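Local structure of cytochrome cL (Hyphomicrobium denitrificans, 2D0W) at residues D39-V44 and M115-A120. The protein carries electrons on a covalently bound heme and probably accepts them from methanol dehydrogenase during methanol oxidation in the periplasm. Sequence-based numbering, arbitrary orientation.
Sequences DPYVEV and MLKLIA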
loop_
_atom_site.group_PDB
_atom_site.type_symbol
_atom_site.label_atom_id
_atom_site.label_comp_id
_atom_site.label_asym_id
_atom_site.label_seq_id
_atom_site.Cartn_x
_atom_site.Cartn_y
_atom_site.Cartn_z
ATOM N N ASP A 39 2.282 -2.115 -8.328
ATOM C CA ASP A 39 1.673 -0.799 -8.014
ATOM C C ASP A 39 2.677 0.245 -8.415
ATOM O O ASP A 39 3.707 0.380 -7.731
ATOM C CB ASP A 39 1.445 -0.700 -6.505
ATOM C CG ASP A 39 0.905 0.651 -6.060
ATOM O OD1 ASP A 39 0.556 0.778 -4.846
ATOM O OD2 ASP A 39 0.781 1.599 -6.880
ATOM N N PRO A 40 2.401 0.987 -9.508
ATOM C CA PRO A 40 3.368 1.982 -10.045
ATOM C C PRO A 40 3.507 3.278 -9.265
ATOM O O PRO A 40 4.368 4.130 -9.597
ATOM C CB PRO A 40 2.843 2.263 -11.439
ATOM C CG PRO A 40 1.370 1.932 -11.352
ATOM C CD PRO A 40 1.170 0.911 -10.320
ATOM N N TYR A 41 2.713 3.430 -8.202
ATOM C CA TYR A 41 2.907 4.581 -7.321
ATOM C C TYR A 41 3.963 4.368 -6.255
ATOM O O TYR A 41 4.292 5.291 -5.495
ATOM C CB TYR A 41 1.598 4.962 -6.629
ATOM C CG TYR A 41 0.515 5.531 -7.514
ATOM C CD1 TYR A 41 0.826 6.256 -8.686
ATOM C CD2 TYR A 41 -0.804 5.375 -7.177
ATOM C CE1 TYR A 41 -0.178 6.811 -9.476
ATOM C CE2 TYR A 41 -1.829 5.926 -7.968
ATOM C CZ TYR A 41 -1.504 6.658 -9.114
ATOM O OH TYR A 41 -2.515 7.197 -9.895
ATOM N N VAL A 42 4.454 3.149 -6.132
ATOM C CA VAL A 42 5.431 2.827 -5.076
ATOM C C VAL A 42 6.663 3.708 -5.247
ATOM O O VAL A 42 7.203 3.847 -6.360
ATOM C CB VAL A 42 5.725 1.288 -5.040
ATOM C CG1 VAL A 42 6.958 0.908 -4.222
ATOM C CG2 VAL A 42 4.528 0.524 -4.418
ATOM N N GLU A 43 7.054 4.352 -4.153
ATOM C CA GLU A 43 8.207 5.253 -4.123
ATOM C C GLU A 43 8.128 6.477 -5.070
ATOM O O GLU A 43 9.161 7.084 -5.401
ATOM C CB GLU A 43 9.534 4.459 -4.257
ATOM C CG GLU A 43 9.991 3.744 -2.979
ATOM C CD GLU A 43 9.955 4.647 -1.741
ATOM O OE1 GLU A 43 10.865 5.490 -1.566
ATOM O OE2 GLU A 43 9.007 4.516 -0.923
ATOM N N VAL A 44 6.919 6.810 -5.530
ATOM C CA VAL A 44 6.690 8.095 -6.209
ATOM C C VAL A 44 6.344 9.085 -5.105
ATOM O O VAL A 44 5.227 9.035 -4.540
ATOM C CB VAL A 44 5.531 8.037 -7.265
ATOM C CG1 VAL A 44 5.339 9.398 -7.955
ATOM C CG2 VAL A 44 5.728 6.929 -8.283
ATOM N N MET A 115 -6.472 3.152 -3.263
ATOM C CA MET A 115 -5.880 1.930 -2.706
ATOM C C MET A 115 -4.419 1.859 -3.062
ATOM O O MET A 115 -3.574 1.406 -2.268
ATOM C CB MET A 115 -6.595 0.700 -3.278
ATOM C CG MET A 115 -5.871 -0.593 -2.956
ATOM S SD MET A 115 -6.142 -1.068 -1.241
ATOM C CE MET A 115 -7.700 -1.924 -1.443
ATOM N N LEU A 116 -4.095 2.258 -4.289
ATOM C CA LEU A 116 -2.697 2.133 -4.751
ATOM C C LEU A 116 -1.751 3.122 -4.095
ATOM O O LEU A 116 -0.545 2.882 -4.006
ATOM C CB LEU A 116 -2.643 2.219 -6.283
ATOM C CG LEU A 116 -3.270 1.055 -7.007
ATOM C CD1 LEU A 116 -3.148 1.302 -8.486
ATOM C CD2 LEU A 116 -2.612 -0.290 -6.594
ATOM N N LYS A 117 -2.284 4.276 -3.703
ATOM C CA LYS A 117 -1.518 5.310 -3.012
ATOM C C LYS A 117 -1.342 4.921 -1.547
ATOM O O LYS A 117 -0.337 5.160 -0.900
ATOM C CB LYS A 117 -2.254 6.652 -3.091
ATOM C CG LYS A 117 -2.291 7.303 -4.487
ATOM C CD LYS A 117 -3.200 8.552 -4.418
ATOM C CE LYS A 117 -3.113 9.408 -5.639
ATOM N NZ LYS A 117 -3.516 8.588 -6.776
ATOM N N LEU A 118 -2.379 4.327 -1.007
ATOM C CA LEU A 118 -2.278 3.752 0.350
ATOM C C LEU A 118 -1.129 2.740 0.414
ATOM O O LEU A 118 -0.329 2.743 1.350
ATOM C CB LEU A 118 -3.590 3.049 0.708
ATOM C CG LEU A 118 -3.610 2.209 1.994
ATOM C CD1 LEU A 118 -3.124 3.005 3.211
ATOM C CD2 LEU A 118 -5.040 1.602 2.185
ATOM N N ILE A 119 -1.076 1.845 -0.557
ATOM C CA ILE A 119 -0.026 0.791 -0.565
ATOM C C ILE A 119 1.376 1.480 -0.703
ATOM O O ILE A 119 2.332 1.114 -0.025
ATOM C CB ILE A 119 -0.316 -0.198 -1.686
ATOM C CG1 ILE A 119 -1.495 -1.101 -1.310
ATOM C CG2 ILE A 119 0.935 -1.058 -2.066
ATOM C CD1 ILE A 119 -2.095 -1.963 -2.482
ATOM N N ALA A 120 1.491 2.504 -1.538
ATOM C CA ALA A 120 2.771 3.237 -1.680
ATOM C C ALA A 120 3.196 3.801 -0.351
ATOM O O ALA A 120 4.387 3.801 -0.019
ATOM C CB ALA A 120 2.666 4.378 -2.706
HETATM O O HOH W 1 6.333 3.761 -1.562
#
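A single water joins Glu-43 to Ala-120: it accepts from Glu-43 N at 2.8 Å and donates to both Glu-43 OE2 and Ala-120 O. Beside it the backbones draw close near Val-42, with Ala-120 CB 3.4 Å from Tyr-41 O. Farther along, a chi1 of 176° swings the acid group of Asp-39 away from its own backbone N and toward Leu-116 and Ile-119. Asp-39 OD1 lies 2.5 Å from Leu-116 O, close enough that the acid probably holds a proton; Leu-116 O also accepts Ala-120 N within the helix. Ile-119 CG2 packs 3.4 Å from Asp-39 OD1. From above the carboxyl plane, Tyr-41 N donates to Asp-39 OD2 at 3.0 Å, closing an Asx turn that steadies the acid. Tyr-41 crosses Leu-116 at about a right angle, Tyr-41 CD2 lying 3.8 Å from Leu-116 CB. Lys-117 runs obliquely beside the ring and bends at its last torsion, bringing Lys-117 NZ 3.4 Å from Tyr-41 CE2; NZ forms a salt bridge with Asp-113, whose other oxygen is hydrogen-bonded to Tyr-41 OH. Two overlapping beta turns, type I then type II, shape this loop against helix 112-124, the counterpart of the C-terminal helix in the core cytochrome c fold, though this chain continues beyond it; its Leu-118 touches the heme.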